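Side-chain contact in glutathione synthetase-like effector 30 (Gpa-GSS30-apo) (Globodera pallida, PDB 5OET), which is an effector of a plant-parasitic nematode, related to glutathione synthetase, the enzyme that joins gamma-glutamylcysteine to glycine at the cost of ATP: residues A[114-117]-A[118-122]. Numbering follows the deposited sequence.
Sequences LYFR and ASCDY
Phe116 and Cys120, four residues apart, meet where helix 98-119 runs out. From CB, the side chain of Cys120 is swung so that SG lies anti to its own carbonyl carbon (chi1 -61°), which turns the sulfur back along the helix. Its CB lies 3.6 Å from Arg117 O. SG then sits over one face of the Phe116 ring, 4.0 Å from the centroid and displaced toward the rim, with CZ its nearest ring atom at 3.8 Å. This is a sulfur-aromatic contact, and it suits a small, polarisable thiol set above a flat ring. Phe116 holds CG anti to its backbone N (chi1 176°), and its side chain also touches Phe163 of strand 160-173 and Phe343 of helix 342-345.

One residue earlier, Ser119 doubles a helical bond. Its N and OG reach Tyr115 O from opposite faces of the carbonyl plane, at 3.0 Å and 2.6 Å respectively. A serine fits here because its short hydroxyl can fold back on the preceding turn and also bond Ser346 OG.

Cys120 N still bonds Phe116 O at 3.1 Å, with a weaker link to Arg117 O, as the helix ends. Asp121 follows as N-cap of helix 122-127. Backbone bonds and a buried serine hydroxyl with two partners thus hold the last turn, without any salt bridge between the two segments, and the sulfur-ring contact, probably mainly dispersive, adds to the packing.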
loop_
_atom_site.group_PDB
_atom_site.type_symbol
_atom_site.label_atom_id
_atom_site.label_comp_id
_atom_site.label_asym_id
_atom_site.label_seq_id
_atom_site.Cartn_x
_atom_site.Cartn_y
_atom_site.Cartn_z
ATOM N N LEU A 114 -21.262 -28.583 3.863
ATOM C CA LEU A 114 -21.307 -29.759 2.969
ATOM C C LEU A 114 -19.915 -30.337 2.671
ATOM O O LEU A 114 -19.718 -31.529 2.733
ATOM C CB LEU A 114 -22.000 -29.398 1.662
ATOM C CG LEU A 114 -21.908 -30.397 0.515
ATOM C CD1 LEU A 114 -22.540 -31.715 0.911
ATOM C CD2 LEU A 114 -22.574 -29.855 -0.733
ATOM N N TYR A 115 -18.963 -29.487 2.307
ATOM C CA TYR A 115 -17.627 -29.946 1.974
ATOM C C TYR A 115 -16.841 -30.368 3.216
ATOM O O TYR A 115 -16.018 -31.279 3.143
ATOM C CB TYR A 115 -16.868 -28.874 1.185
ATOM C CG TYR A 115 -17.320 -28.800 -0.237
ATOM C CD1 TYR A 115 -16.821 -29.667 -1.183
ATOM C CD2 TYR A 115 -18.272 -27.878 -0.628
ATOM C CE1 TYR A 115 -17.255 -29.614 -2.493
ATOM C CE2 TYR A 115 -18.721 -27.810 -1.935
ATOM C CZ TYR A 115 -18.209 -28.677 -2.863
ATOM O OH TYR A 115 -18.670 -28.585 -4.145
ATOM N N PHE A 116 -17.100 -29.726 4.354
ATOM C CA PHE A 116 -16.495 -30.141 5.610
ATOM C C PHE A 116 -16.905 -31.555 5.985
ATOM O O PHE A 116 -16.067 -32.368 6.292
ATOM C CB PHE A 116 -16.858 -29.172 6.736
ATOM C CG PHE A 116 -16.339 -29.596 8.076
ATOM C CD1 PHE A 116 -14.983 -29.766 8.263
ATOM C CD2 PHE A 116 -17.201 -29.855 9.136
ATOM C CE1 PHE A 116 -14.485 -30.185 9.487
ATOM C CE2 PHE A 116 -16.715 -30.248 10.363
ATOM C CZ PHE A 116 -15.354 -30.421 10.539
ATOM N N ARG A 117 -18.199 -31.832 5.937
ATOM C CA ARG A 117 -18.767 -33.140 6.300
ATOM C C ARG A 117 -18.430 -34.249 5.313
ATOM O O ARG A 117 -18.211 -35.389 5.709
ATOM C CB ARG A 117 -20.274 -33.025 6.449
ATOM C CG ARG A 117 -20.677 -32.205 7.656
ATOM C CD ARG A 117 -22.180 -31.936 7.700
ATOM N NE ARG A 117 -22.515 -30.936 8.708
ATOM C CZ ARG A 117 -23.747 -30.511 9.000
ATOM N NH1 ARG A 117 -24.813 -30.991 8.362
ATOM N NH2 ARG A 117 -23.917 -29.584 9.948
ATOM N N ALA A 118 -18.393 -33.917 4.033
ATOM C CA ALA A 118 -17.850 -34.827 3.023
ATOM C C ALA A 118 -16.377 -35.154 3.263
ATOM O O ALA A 118 -15.949 -36.269 3.021
ATOM C CB ALA A 118 -18.012 -34.230 1.648
ATOM N N SER A 119 -15.612 -34.168 3.722
ATOM C CA SER A 119 -14.194 -34.346 4.057
ATOM C C SER A 119 -13.937 -35.183 5.313
ATOM O O SER A 119 -12.880 -35.794 5.438
ATOM C CB SER A 119 -13.510 -32.984 4.175
ATOM O OG SER A 119 -13.625 -32.283 2.948
ATOM N N CYS A 120 -14.904 -35.214 6.227
ATOM C CA CYS A 120 -14.901 -36.129 7.387
ATOM C C CYS A 120 -15.287 -37.585 7.071
ATOM O O CYS A 120 -15.334 -38.395 7.982
ATOM C CB CYS A 120 -15.858 -35.605 8.480
ATOM S SG CYS A 120 -15.448 -33.973 9.155
ATOM N N ASP A 121 -15.579 -37.912 5.812
ATOM C CA ASP A 121 -16.076 -39.244 5.411
ATOM C C ASP A 121 -15.212 -39.768 4.261
ATOM O O ASP A 121 -15.631 -39.743 3.101
ATOM C CB ASP A 121 -17.562 -39.150 5.001
ATOM C CG ASP A 121 -18.243 -40.533 4.834
ATOM O OD1 ASP A 121 -17.554 -41.585 4.867
ATOM O OD2 ASP A 121 -19.491 -40.564 4.666
ATOM N N TYR A 122 -14.008 -40.233 4.608
ATOM C CA TYR A 122 -13.020 -40.718 3.632
ATOM C C TYR A 122 -13.554 -41.828 2.708
ATOM O O TYR A 122 -13.290 -41.821 1.497
ATOM C CB TYR A 122 -11.753 -41.222 4.338
ATOM C CG TYR A 122 -10.575 -41.526 3.416
ATOM C CD1 TYR A 122 -10.247 -40.681 2.348
ATOM C CD2 TYR A 122 -9.765 -42.628 3.629
ATOM C CE1 TYR A 122 -9.168 -40.939 1.515
ATOM C CE2 TYR A 122 -8.670 -42.892 2.803
ATOM C CZ TYR A 122 -8.379 -42.039 1.746
ATOM O OH TYR A 122 -7.312 -42.261 0.904
#